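Local coordinates for twitching motility pilus retraction protein (Geobacter sulfurreducens PCA, PDB 5ZFQ), which probably hydrolyses ATP to drive retraction of type IV pili, as a hexameric motor of the type II/IV secretion ATPase family, at residues Arg149-Val154 with Ala280-Val285; Ala167-Lys172 with Leu249-Leu254; Ser210-Leu215 with Asp233-Glu238; Val226-Leu231 with Leu241-Thr246; Arg265-Phe270 with Pro276-Gln281. All blocks are in the same frame, centred on the assembly; numbering follows the deposited sequence.

Contact 1: Arg149-Val154 with Ala280-Val285; sequences RGLILV and AQLSFV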
# COMPACT_ATOMS: atom_id res chain seq x y z
N ARG A 149 -13.66 6.12 38.08
CA ARG A 149 -12.62 6.17 37.04
C ARG A 149 -12.42 4.86 36.34
O ARG A 149 -13.00 3.85 36.71
CB ARG A 149 -11.28 6.56 37.64
CG ARG A 149 -11.21 7.95 38.12
CD ARG A 149 -10.05 8.10 39.08
NE ARG A 149 -10.40 7.65 40.42
CZ ARG A 149 -11.26 8.29 41.21
NH1 ARG A 149 -11.88 9.39 40.76
NH2 ARG A 149 -11.50 7.83 42.43
N GLY A 150 -11.55 4.86 35.35
CA GLY A 150 -11.08 3.62 34.77
C GLY A 150 -11.78 3.19 33.50
O GLY A 150 -12.60 3.91 32.94
N LEU A 151 -11.45 1.99 33.07
CA LEU A 151 -11.99 1.43 31.84
C LEU A 151 -12.95 0.30 32.15
O LEU A 151 -12.60 -0.62 32.91
CB LEU A 151 -10.85 0.94 30.96
CG LEU A 151 -11.25 0.27 29.65
CD1 LEU A 151 -11.91 1.26 28.65
CD2 LEU A 151 -10.00 -0.39 29.09
N ILE A 152 -14.14 0.36 31.56
CA ILE A 152 -15.14 -0.69 31.72
C ILE A 152 -15.52 -1.26 30.35
O ILE A 152 -15.86 -0.50 29.44
CB ILE A 152 -16.41 -0.17 32.42
CG1 ILE A 152 -16.05 0.43 33.78
CG2 ILE A 152 -17.44 -1.27 32.56
CD1 ILE A 152 -17.23 0.70 34.67
N LEU A 153 -15.47 -2.58 30.20
CA LEU A 153 -15.74 -3.19 28.89
C LEU A 153 -17.00 -4.03 28.89
O LEU A 153 -17.21 -4.86 29.76
CB LEU A 153 -14.56 -4.05 28.45
CG LEU A 153 -13.27 -3.24 28.29
CD1 LEU A 153 -12.06 -4.11 28.03
CD2 LEU A 153 -13.47 -2.21 27.18
N VAL A 154 -17.86 -3.78 27.91
CA VAL A 154 -19.00 -4.66 27.65
C VAL A 154 -18.76 -5.33 26.31
O VAL A 154 -18.79 -4.67 25.27
CB VAL A 154 -20.32 -3.90 27.60
CG1 VAL A 154 -21.48 -4.89 27.59
CG2 VAL A 154 -20.43 -2.97 28.78
N ALA A 280 0.49 -3.14 31.28
CA ALA A 280 0.70 -2.35 32.49
C ALA A 280 -0.42 -1.34 32.64
O ALA A 280 -0.95 -1.14 33.73
CB ALA A 280 2.06 -1.64 32.45
N GLN A 281 -0.79 -0.72 31.52
CA GLN A 281 -1.93 0.18 31.47
C GLN A 281 -3.24 -0.51 31.84
O GLN A 281 -4.01 -0.00 32.68
CB GLN A 281 -2.07 0.77 30.07
CG GLN A 281 -1.35 2.08 29.89
CD GLN A 281 -1.28 2.48 28.44
OE1 GLN A 281 -0.81 1.70 27.59
NE2 GLN A 281 -1.75 3.67 28.12
N LEU A 282 -3.49 -1.66 31.22
CA LEU A 282 -4.72 -2.38 31.48
C LEU A 282 -4.83 -2.75 32.94
O LEU A 282 -5.91 -2.68 33.53
CB LEU A 282 -4.81 -3.64 30.63
CG LEU A 282 -5.46 -3.55 29.26
CD1 LEU A 282 -5.25 -4.88 28.54
CD2 LEU A 282 -6.94 -3.23 29.41
N SER A 283 -3.70 -3.15 33.52
CA SER A 283 -3.70 -3.64 34.90
C SER A 283 -4.10 -2.50 35.82
O SER A 283 -4.76 -2.71 36.84
CB SER A 283 -2.33 -4.23 35.31
OG SER A 283 -1.27 -3.30 35.19
N PHE A 284 -3.73 -1.29 35.42
CA PHE A 284 -3.99 -0.09 36.21
C PHE A 284 -5.45 0.42 36.07
O PHE A 284 -6.09 0.73 37.08
CB PHE A 284 -2.99 1.01 35.81
CG PHE A 284 -3.27 2.35 36.42
CD1 PHE A 284 -3.71 2.47 37.74
CD2 PHE A 284 -3.07 3.51 35.68
CE1 PHE A 284 -3.98 3.72 38.31
CE2 PHE A 284 -3.33 4.76 36.25
CZ PHE A 284 -3.78 4.86 37.57
N VAL A 285 -5.96 0.48 34.84
CA VAL A 285 -7.19 1.23 34.58
C VAL A 285 -8.45 0.35 34.44
O VAL A 285 -9.57 0.86 34.62
CB VAL A 285 -7.06 2.11 33.29
CG1 VAL A 285 -5.84 3.01 33.34
CG2 VAL A 285 -7.07 1.26 32.04
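Gly150 opens the contact by bringing its CA against the carbonyl of Val285, the last residue of helix 275-285. It has a positive phi, which residues with a side chain seldom adopt.

Leu151 makes the one hydrogen bond across the contact and also packs its side chain on the helix. Its backbone N donates to Val285 O at 2.7 Å. The bond is nearly straight at the hydrogen (167°), but the donor stands well above the plane of the carbonyl. Leu151 CB lies 3.9 Å from Val285 CG2. Leu151 CG is anti to the backbone N (chi1 177°), which carries Leu151 CD2 to 4.2 Å from Leu282 CD2. The two leucine side chains cross obliquely. Leu151 thus meets Val285 and Leu282, one helical turn apart, while Ile152 turns its side chain to the other face of the sheet. The strand and helix axes run almost perpendicular, at 91°, and come within 7.9 Å.

Inside the helix, Ala280 O accepts from both Ser283 OG and Phe284 N, which reach it from the same face of its plane.

Strand 150-155 lies between strands 249-254 and 286-296. The latter begins directly after Val285, so the Leu151 bond comes at the hand-over from helix to strand, and a backbone bond between Leu151 and Glu287 continues the pairing. Ala244 of helix 234-245 packs on both Leu151 and Val285, and Leu282 also touches Ile266 and Val267 of helix 259-268.

Contact 2: Ala167-Lys172 with Leu249-Leu254; sequences AAIIDK and LCLATL
Ile170 of helix 162-176 and Leu251 of strand 249-254 mark the closest backbone approach, with their CA atoms 9.0 Å apart. No hydrogen bond links the two segments at this spacing, and side chains bridge it.

Leu251 reaches from the strand toward the helix and touches with one methyl, CD1. That methyl rests against two successive isoleucines. Ile170 CG1 is 3.7 Å from Leu251 CD1. Ile169 CG2 is 3.9 Å from the same Leu251 CD1. Ile169 meets it with its short branch, which lies anti to the backbone N, whereas Ile170 uses its long branch, set beside the backbone N by a chi1 of -73°. Ile170 CD1 continues past the methyl at 4.1 Å from Leu251 CD1. All three side chains are buried and purely apolar.

Leu251 also touches Leu166 of the same helix, Ile152 and Leu227. Ile152 and Leu227 come from the strands that flank 249-254 in the sheet.

This is the packing of a helix on the parallel part of a mixed sheet in a RecA-like ATPase core. The loop from strand 150-155 into helix 162-176 fits a P-loop (Walker A), consistent with nucleotide binding at the start of this helix.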
# COMPACT_ATOMS: atom_id res chain seq x y z
N ALA A 167 -26.78 1.35 27.91
CA ALA A 167 -27.85 2.30 28.14
C ALA A 167 -28.20 2.40 29.62
O ALA A 167 -28.34 3.50 30.16
CB ALA A 167 -29.07 1.91 27.33
N ALA A 168 -28.34 1.26 30.28
CA ALA A 168 -28.76 1.24 31.67
C ALA A 168 -27.69 1.84 32.58
O ALA A 168 -27.98 2.55 33.54
CB ALA A 168 -29.09 -0.17 32.10
N ILE A 169 -26.44 1.54 32.26
CA ILE A 169 -25.30 2.08 32.98
C ILE A 169 -25.25 3.60 32.86
O ILE A 169 -25.10 4.31 33.87
CB ILE A 169 -23.97 1.47 32.48
CG1 ILE A 169 -23.83 0.03 32.99
CG2 ILE A 169 -22.80 2.31 32.93
CD1 ILE A 169 -22.74 -0.77 32.31
N ILE A 170 -25.39 4.09 31.64
CA ILE A 170 -25.31 5.52 31.41
C ILE A 170 -26.49 6.24 32.05
O ILE A 170 -26.30 7.32 32.65
CB ILE A 170 -25.24 5.84 29.90
CG1 ILE A 170 -23.85 5.46 29.37
CG2 ILE A 170 -25.50 7.31 29.64
CD1 ILE A 170 -23.79 5.15 27.91
N ASP A 171 -27.67 5.64 31.97
CA ASP A 171 -28.85 6.20 32.61
C ASP A 171 -28.63 6.38 34.10
O ASP A 171 -28.99 7.42 34.67
CB ASP A 171 -30.07 5.30 32.38
CG ASP A 171 -31.35 5.89 32.95
OD1 ASP A 171 -31.62 7.10 32.76
OD2 ASP A 171 -32.08 5.13 33.61
N LYS A 172 -28.03 5.37 34.73
CA LYS A 172 -27.77 5.42 36.16
C LYS A 172 -26.76 6.53 36.48
O LYS A 172 -26.91 7.24 37.48
CB LYS A 172 -27.25 4.07 36.65
CG LYS A 172 -26.91 4.08 38.14
CD LYS A 172 -26.22 2.79 38.58
CE LYS A 172 -25.95 2.78 40.08
NZ LYS A 172 -27.20 2.81 40.93
N LEU A 249 -14.05 8.11 33.18
CA LEU A 249 -14.62 6.79 33.11
C LEU A 249 -14.88 6.48 31.63
O LEU A 249 -15.65 7.20 30.95
CB LEU A 249 -15.90 6.69 33.94
CG LEU A 249 -16.58 5.31 33.91
CD1 LEU A 249 -15.76 4.24 34.64
CD2 LEU A 249 -18.00 5.36 34.48
N CYS A 250 -14.23 5.44 31.13
CA CYS A 250 -14.40 5.06 29.74
C CYS A 250 -15.23 3.78 29.61
O CYS A 250 -14.85 2.72 30.11
CB CYS A 250 -13.04 4.88 29.06
SG CYS A 250 -13.17 4.51 27.29
N LEU A 251 -16.38 3.90 28.94
CA LEU A 251 -17.19 2.73 28.60
C LEU A 251 -16.86 2.33 27.18
O LEU A 251 -16.81 3.19 26.30
CB LEU A 251 -18.69 3.02 28.73
CG LEU A 251 -19.10 3.48 30.12
CD1 LEU A 251 -20.55 3.94 30.17
CD2 LEU A 251 -18.82 2.38 31.18
N ALA A 252 -16.63 1.05 26.95
CA ALA A 252 -16.27 0.60 25.62
C ALA A 252 -16.66 -0.85 25.36
O ALA A 252 -16.98 -1.60 26.28
CB ALA A 252 -14.76 0.80 25.38
N THR A 253 -16.64 -1.18 24.09
CA THR A 253 -17.10 -2.42 23.53
C THR A 253 -16.07 -3.19 22.70
O THR A 253 -15.22 -2.64 22.08
CB THR A 253 -18.35 -2.06 22.69
OG1 THR A 253 -19.51 -2.12 23.50
CG2 THR A 253 -18.59 -2.90 21.50
N LEU A 254 -16.19 -4.49 22.71
CA LEU A 254 -15.39 -5.40 21.93
C LEU A 254 -16.23 -6.59 21.55
O LEU A 254 -17.10 -6.98 22.30
CB LEU A 254 -14.22 -5.93 22.74
CG LEU A 254 -12.86 -5.35 22.48
CD1 LEU A 254 -11.80 -6.30 22.97
CD2 LEU A 254 -12.72 -5.16 21.00

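Contact 3: Ser210-Leu215 with Asp233-Glu238; sequences SFKNAL and DLETIE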
# COMPACT_ATOMS: atom_id res chain seq x y z
N SER A 210 -16.66 9.53 11.69
CA SER A 210 -15.96 8.32 12.09
C SER A 210 -15.62 8.34 13.56
O SER A 210 -15.58 9.41 14.18
CB SER A 210 -14.67 8.15 11.27
OG SER A 210 -13.75 9.20 11.51
N PHE A 211 -15.36 7.16 14.10
CA PHE A 211 -14.78 7.07 15.43
C PHE A 211 -13.47 7.84 15.51
O PHE A 211 -13.16 8.46 16.53
CB PHE A 211 -14.55 5.63 15.83
CG PHE A 211 -15.79 4.90 16.19
CD1 PHE A 211 -16.36 5.07 17.46
CD2 PHE A 211 -16.40 4.03 15.28
CE1 PHE A 211 -17.52 4.40 17.81
CE2 PHE A 211 -17.56 3.34 15.63
CZ PHE A 211 -18.13 3.53 16.89
N LYS A 212 -12.69 7.79 14.43
CA LYS A 212 -11.38 8.44 14.38
C LYS A 212 -11.52 9.95 14.52
O LYS A 212 -10.80 10.58 15.32
CB LYS A 212 -10.66 8.07 13.08
CG LYS A 212 -9.32 8.78 12.85
CD LYS A 212 -9.14 9.18 11.37
CE LYS A 212 -8.44 10.54 11.20
NZ LYS A 212 -9.32 11.69 11.60
N ASN A 213 -12.45 10.54 13.76
CA ASN A 213 -12.73 11.98 13.88
C ASN A 213 -13.22 12.34 15.28
O ASN A 213 -12.71 13.27 15.91
CB ASN A 213 -13.77 12.42 12.83
CG ASN A 213 -13.16 12.78 11.48
OD1 ASN A 213 -11.98 12.49 11.21
ND2 ASN A 213 -13.97 13.41 10.61
N ALA A 214 -14.21 11.61 15.77
CA ALA A 214 -14.84 11.97 17.03
C ALA A 214 -13.88 11.81 18.22
O ALA A 214 -14.00 12.51 19.23
CB ALA A 214 -16.08 11.13 17.24
N LEU A 215 -12.91 10.91 18.10
CA LEU A 215 -11.97 10.70 19.19
C LEU A 215 -10.79 11.68 19.13
O LEU A 215 -10.13 11.94 20.13
CB LEU A 215 -11.45 9.26 19.16
CG LEU A 215 -12.44 8.25 19.70
CD1 LEU A 215 -11.92 6.85 19.47
CD2 LEU A 215 -12.66 8.53 21.18
N ASP A 233 -9.63 -0.22 16.32
CA ASP A 233 -8.28 0.08 15.89
C ASP A 233 -7.28 0.07 17.03
O ASP A 233 -7.66 -0.07 18.19
CB ASP A 233 -8.25 1.46 15.26
CG ASP A 233 -9.48 1.74 14.46
OD1 ASP A 233 -9.60 1.24 13.32
OD2 ASP A 233 -10.36 2.45 15.00
N LEU A 234 -6.01 0.25 16.71
CA LEU A 234 -5.01 0.55 17.73
C LEU A 234 -5.25 1.95 18.27
O LEU A 234 -5.03 2.23 19.46
CB LEU A 234 -3.58 0.43 17.17
CG LEU A 234 -3.09 -0.97 16.81
CD1 LEU A 234 -1.75 -0.92 16.10
CD2 LEU A 234 -2.98 -1.82 18.06
N GLU A 235 -5.73 2.82 17.39
CA GLU A 235 -5.97 4.22 17.71
C GLU A 235 -7.10 4.41 18.73
O GLU A 235 -6.95 5.18 19.69
CB GLU A 235 -6.27 5.00 16.43
CG GLU A 235 -6.41 6.49 16.66
CD GLU A 235 -6.27 7.31 15.39
OE1 GLU A 235 -5.69 6.79 14.40
OE2 GLU A 235 -6.73 8.48 15.39
N THR A 236 -8.22 3.72 18.51
CA THR A 236 -9.37 3.80 19.41
C THR A 236 -9.03 3.23 20.80
O THR A 236 -9.38 3.83 21.82
CB THR A 236 -10.59 3.05 18.81
OG1 THR A 236 -10.98 3.67 17.57
CG2 THR A 236 -11.78 3.06 19.77
N ILE A 237 -8.35 2.09 20.84
CA ILE A 237 -7.92 1.51 22.11
C ILE A 237 -7.03 2.48 22.90
O ILE A 237 -7.17 2.63 24.13
CB ILE A 237 -7.17 0.19 21.87
CG1 ILE A 237 -8.10 -0.86 21.28
CG2 ILE A 237 -6.59 -0.37 23.16
CD1 ILE A 237 -7.39 -2.17 21.03
N GLU A 238 -6.13 3.14 22.18
CA GLU A 238 -5.19 4.07 22.77
C GLU A 238 -5.89 5.29 23.31
O GLU A 238 -5.43 5.91 24.26
CB GLU A 238 -4.14 4.49 21.74
CG GLU A 238 -2.79 3.85 21.92
CD GLU A 238 -1.90 4.11 20.73
OE1 GLU A 238 -2.36 4.82 19.81
OE2 GLU A 238 -0.75 3.60 20.70
O HOH W 1 -8.71 9.61 16.90
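A water joins Lys212 and Glu235 across the two helices, donating to Glu235 OE2 at 2.7 Å. It also donates to the backbone oxygen Lys212 O at 2.8 Å. The charged ends do not pair directly: Lys212 NZ stays 5.6 Å from Glu235 OE2. Lys212 has CG anti to its backbone N (chi1 175°), and its chain then bends back so that NZ donates to Asn213 OD1, in the carbonyl plane. Ser210 is the N-cap of helix 211-216: its OG accepts from Asn213 N.

Deeper in, Leu215 CD1 touches Thr236 at both branches, 3.8 Å from Thr236 CG2 and from Thr236 OG1. The two side chains cross at about a right angle. Asp233 OD2 accepts from Thr236 OG1 at 2.9 Å through its anti lone pair, which helps hold the threonine's rotation. Replacing Thr236 by an alanine would probably leave Asp233 OD2 without its hydroxyl mate and open a gap beside Leu215 CD1.

The helix axes approach to 10.3 Å at an angle of 32°. The two helices lie side by side on strands 180-185 and 225-230: Leu215 and Thr236 both rest on Val228, and Phe211, Ala214 and Leu215 touch Ile184. Asn213 packs on Glu94 of a second subunit.

Contact 4: Val226-Leu231 with Leu241-Thr246; sequences VLVGEL and LTLAET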
# COMPACT_ATOMS: atom_id res chain seq x y z
N VAL A 226 -17.13 8.80 28.98
CA VAL A 226 -17.11 8.64 27.52
C VAL A 226 -17.45 7.23 27.09
O VAL A 226 -16.74 6.29 27.45
CB VAL A 226 -15.73 8.96 26.89
CG1 VAL A 226 -15.80 8.84 25.36
CG2 VAL A 226 -15.20 10.29 27.34
N LEU A 227 -18.52 7.07 26.32
CA LEU A 227 -18.81 5.78 25.70
C LEU A 227 -18.17 5.77 24.32
O LEU A 227 -18.56 6.52 23.42
CB LEU A 227 -20.31 5.53 25.62
CG LEU A 227 -20.76 4.37 24.72
CD1 LEU A 227 -20.11 3.05 25.16
CD2 LEU A 227 -22.28 4.25 24.70
N VAL A 228 -17.17 4.91 24.18
CA VAL A 228 -16.27 4.95 23.03
C VAL A 228 -16.71 4.00 21.91
O VAL A 228 -16.25 4.13 20.77
CB VAL A 228 -14.82 4.66 23.49
CG1 VAL A 228 -14.04 3.81 22.51
CG2 VAL A 228 -14.08 5.96 23.78
N GLY A 229 -17.55 3.03 22.21
CA GLY A 229 -17.96 2.12 21.18
C GLY A 229 -16.91 1.06 20.97
O GLY A 229 -16.06 0.89 21.80
N GLU A 230 -16.97 0.36 19.86
CA GLU A 230 -16.03 -0.72 19.58
C GLU A 230 -14.60 -0.34 19.47
O GLU A 230 -14.26 0.60 18.81
CB GLU A 230 -16.41 -1.46 18.30
CG GLU A 230 -15.62 -2.74 18.04
CD GLU A 230 -16.28 -3.69 17.03
OE1 GLU A 230 -16.22 -3.44 15.81
OE2 GLU A 230 -16.86 -4.71 17.44
N LEU A 231 -13.75 -1.12 20.09
CA LEU A 231 -12.36 -0.90 20.01
C LEU A 231 -11.85 -1.52 18.70
O LEU A 231 -11.16 -2.52 18.71
CB LEU A 231 -11.66 -1.52 21.20
CG LEU A 231 -12.04 -0.97 22.58
CD1 LEU A 231 -11.09 -1.46 23.64
CD2 LEU A 231 -12.09 0.52 22.60
N LEU A 241 -7.74 3.98 26.55
CA LEU A 241 -6.76 3.82 27.61
C LEU A 241 -6.35 5.17 28.19
O LEU A 241 -6.14 5.32 29.40
CB LEU A 241 -5.53 3.07 27.10
CG LEU A 241 -5.83 1.60 26.83
CD1 LEU A 241 -4.71 0.91 26.05
CD2 LEU A 241 -6.13 0.87 28.16
N THR A 242 -6.26 6.15 27.30
CA THR A 242 -5.84 7.49 27.67
C THR A 242 -6.89 8.13 28.56
O THR A 242 -6.57 8.69 29.62
CB THR A 242 -5.60 8.32 26.41
OG1 THR A 242 -4.47 7.77 25.73
CG2 THR A 242 -5.35 9.80 26.73
N LEU A 243 -8.15 8.04 28.16
CA LEU A 243 -9.25 8.55 28.95
C LEU A 243 -9.23 7.89 30.34
O LEU A 243 -9.30 8.58 31.38
CB LEU A 243 -10.58 8.33 28.22
CG LEU A 243 -10.86 9.28 27.05
CD1 LEU A 243 -11.81 8.68 26.05
CD2 LEU A 243 -11.45 10.57 27.54
N ALA A 244 -9.07 6.57 30.35
CA ALA A 244 -9.13 5.78 31.58
C ALA A 244 -7.96 6.07 32.51
O ALA A 244 -8.13 6.07 33.73
CB ALA A 244 -9.18 4.29 31.23
N GLU A 245 -6.77 6.30 31.95
CA GLU A 245 -5.58 6.66 32.73
C GLU A 245 -5.64 8.03 33.39
O GLU A 245 -4.94 8.27 34.38
CB GLU A 245 -4.32 6.63 31.85
CG GLU A 245 -3.48 5.38 31.92
CD GLU A 245 -2.20 5.53 31.10
OE1 GLU A 245 -2.30 5.52 29.84
OE2 GLU A 245 -1.10 5.66 31.70
N THR A 246 -6.45 8.92 32.84
CA THR A 246 -6.44 10.31 33.24
C THR A 246 -7.72 10.75 33.95
O THR A 246 -8.16 11.90 33.82
CB THR A 246 -6.17 11.23 32.03
OG1 THR A 246 -7.12 10.95 30.99
CG2 THR A 246 -4.75 11.02 31.52
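Val226 on strand 225-230 and Leu243 on helix 234-245 have the nearest CA atoms of the two segments, 8.0 Å apart, and each points its side chain at the other segment.

Leu243 supplies both of its methyls. Leu243 CD2 is 3.8 Å from Val226 CG2. Leu243 CD1 settles against the fork of the valine, 4.0 Å from both Val226 CB and Val226 CG2. The two side chains cross at about a right angle. A chi1 of -177° in Val226 sets CG2 beside the backbone N, the branch that meets both leucine methyls. Farther along the strand, Val228 CG2 approaches Leu243 CD1 at 4.2 Å, a looser touch.

Strand, helix and the next strand, 249-254, form a beta-alpha-beta unit, with the two strands parallel neighbours in the sheet. Val226 and Val228 face this crossover helix, while Leu227 between them turns to the other face, where Ile170 lies.

The helix ends just past Leu243. Thr246 OG1 donates to Thr242 O at 2.7 Å, and Thr246 N bonds to Leu243 O at 3.2 Å. His248 ND1 makes hydrogen bonds with Leu243 O and Thr246 OG1. Where the helix faces a second subunit, Thr242 OG1 is hydrogen-bonded to His255 NE2 of that subunit, and Thr246 packs on its Thr158.

Contact 5: Arg265-Phe270 with Pro276-Gln281; sequences RIVDVF and PQVRAQ
Two successive helices, 259-268 and 275-285, linked by a short loop, pack together through Val278 of the second, which meets Ile266, Val267 and Phe270. Val267 is its nearest backbone neighbour, with CA atoms 6.3 Å apart. The two branches of Val278 go to different partners.

Val278 CG2 sits over the ring of Phe270, 3.7 Å from its centroid and 12° off the ring normal. This is a CH-pi contact centred on one face. Phe270 lies in the loop after Val269, and its CG beside the backbone N (chi1 -76°) directs the ring toward Val278. The backbone oxygens of Ile266 and Val267 lie at the ring's edge, in its plane. Val278 CG1 turns to the helix and approaches Ile266 CG2 at 4.0 Å. The same CG1 is 4.3 Å from Val267 CG2.

Val267 also meets Arg279, through the aliphatic part of the arginine: Arg279 CG is 3.7 Å from Val267 CG2.

Gln277 is hydrogen-bonded to Arg265 and His255 of a second subunit, and Arg265 to Gln277 of a third. With an alanine in place of Phe270, Val278 CG2 would probably lose the ring it rests on, and a gap would open toward Leu234 and Ile237 of helix 234-245.

The two segments meet through apolar side chains, the aliphatic part of Arg279 and one ring face, with no hydrogen bond across them.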
# COMPACT_ATOMS: atom_id res chain seq x y z
N ARG A 265 -7.08 -9.84 23.33
CA ARG A 265 -7.36 -9.05 22.13
C ARG A 265 -6.89 -7.60 22.24
O ARG A 265 -6.43 -7.04 21.25
CB ARG A 265 -8.86 -9.07 21.81
CG ARG A 265 -9.24 -8.36 20.51
CD ARG A 265 -8.60 -8.99 19.32
NE ARG A 265 -8.65 -10.44 19.46
CZ ARG A 265 -9.73 -11.19 19.21
NH1 ARG A 265 -10.86 -10.62 18.79
NH2 ARG A 265 -9.67 -12.51 19.38
N ILE A 266 -7.02 -7.00 23.42
CA ILE A 266 -6.53 -5.64 23.64
C ILE A 266 -5.01 -5.57 23.40
O ILE A 266 -4.50 -4.62 22.81
CB ILE A 266 -6.83 -5.15 25.07
CG1 ILE A 266 -8.33 -5.11 25.34
CG2 ILE A 266 -6.19 -3.79 25.32
CD1 ILE A 266 -9.06 -4.14 24.48
N VAL A 267 -4.30 -6.59 23.85
CA VAL A 267 -2.84 -6.60 23.81
C VAL A 267 -2.32 -6.99 22.44
O VAL A 267 -1.45 -6.32 21.88
CB VAL A 267 -2.25 -7.60 24.86
CG1 VAL A 267 -0.74 -7.60 24.80
CG2 VAL A 267 -2.76 -7.28 26.26
N ASP A 268 -2.86 -8.08 21.91
CA ASP A 268 -2.28 -8.75 20.77
C ASP A 268 -2.29 -7.95 19.47
O ASP A 268 -1.53 -8.26 18.56
CB ASP A 268 -3.00 -10.10 20.56
CG ASP A 268 -2.68 -11.12 21.67
OD1 ASP A 268 -1.71 -10.89 22.44
OD2 ASP A 268 -3.40 -12.15 21.75
N VAL A 269 -3.11 -6.91 19.39
CA VAL A 269 -3.21 -6.12 18.15
C VAL A 269 -2.06 -5.12 18.03
O VAL A 269 -1.80 -4.59 16.95
CB VAL A 269 -4.55 -5.34 18.06
CG1 VAL A 269 -5.72 -6.30 17.81
CG2 VAL A 269 -4.77 -4.53 19.33
N PHE A 270 -1.41 -4.88 19.17
CA PHE A 270 -0.26 -3.98 19.28
C PHE A 270 1.06 -4.66 18.93
O PHE A 270 1.22 -5.88 19.13
CB PHE A 270 -0.13 -3.45 20.71
CG PHE A 270 -1.11 -2.38 21.04
CD1 PHE A 270 -0.86 -1.05 20.69
CD2 PHE A 270 -2.28 -2.68 21.73
CE1 PHE A 270 -1.77 -0.04 21.00
CE2 PHE A 270 -3.19 -1.69 22.05
CZ PHE A 270 -2.93 -0.36 21.68
N PRO A 276 4.12 -5.02 26.62
CA PRO A 276 4.38 -4.76 28.04
C PRO A 276 3.82 -3.43 28.57
O PRO A 276 3.43 -3.38 29.75
CB PRO A 276 5.91 -4.77 28.11
CG PRO A 276 6.31 -5.71 27.06
CD PRO A 276 5.35 -5.45 25.93
N GLN A 277 3.76 -2.37 27.75
CA GLN A 277 3.14 -1.12 28.20
C GLN A 277 1.62 -1.28 28.39
O GLN A 277 1.05 -0.87 29.42
CB GLN A 277 3.40 0.03 27.23
CG GLN A 277 2.70 1.30 27.73
CD GLN A 277 2.64 2.43 26.73
OE1 GLN A 277 3.01 2.28 25.57
NE2 GLN A 277 2.17 3.58 27.18
N VAL A 278 0.98 -1.85 27.37
CA VAL A 278 -0.47 -1.90 27.30
C VAL A 278 -1.03 -2.78 28.40
O VAL A 278 -2.05 -2.44 29.02
CB VAL A 278 -0.92 -2.39 25.92
CG1 VAL A 278 -2.31 -3.03 25.97
CG2 VAL A 278 -0.88 -1.22 24.93
N ARG A 279 -0.35 -3.88 28.68
CA ARG A 279 -0.68 -4.72 29.82
C ARG A 279 -0.56 -3.97 31.16
O ARG A 279 -1.38 -4.15 32.06
CB ARG A 279 0.22 -5.95 29.84
CG ARG A 279 -0.12 -7.01 28.80
CD ARG A 279 0.57 -8.31 29.16
NE ARG A 279 2.02 -8.12 29.29
CZ ARG A 279 2.88 -8.41 28.32
NH1 ARG A 279 2.41 -8.91 27.17
NH2 ARG A 279 4.18 -8.21 28.50
N ALA A 280 0.49 -3.14 31.28
CA ALA A 280 0.70 -2.35 32.49
C ALA A 280 -0.42 -1.34 32.64
O ALA A 280 -0.95 -1.14 33.73
CB ALA A 280 2.06 -1.64 32.45
N GLN A 281 -0.79 -0.72 31.52
CA GLN A 281 -1.93 0.18 31.47
C GLN A 281 -3.24 -0.51 31.84
O GLN A 281 -4.01 -0.00 32.68
CB GLN A 281 -2.07 0.77 30.07
CG GLN A 281 -1.35 2.08 29.89
CD GLN A 281 -1.28 2.48 28.44
OE1 GLN A 281 -0.81 1.70 27.59
NE2 GLN A 281 -1.75 3.67 28.12

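In the fold
Contacts 1, 2 and 4 involve strands of one sheet. Contact 2 packs on one face, next to the probable P-loop, while contacts 1 and 4 lie on the other, their centres 9 Å apart. Gln281 NE2 bonds to Glu245 OE1 at 2.6 Å and ties helix 275-285 to helix 234-245. Contacts 2 and 4 meet through the paired strands 249-254 and 225-230. Contact 3 pairs helix 211-216 with the other end of helix 234-245, its centre about 9 Å from that of contact 4. Contact 5, between helices 259-268 and 275-285, shares Ala280 and Gln281 with contact 1 and is farthest from contact 2, about 22 Å between centres. Contacts 1, 3, 4 and 5 reach a second subunit; contact 2 touches none.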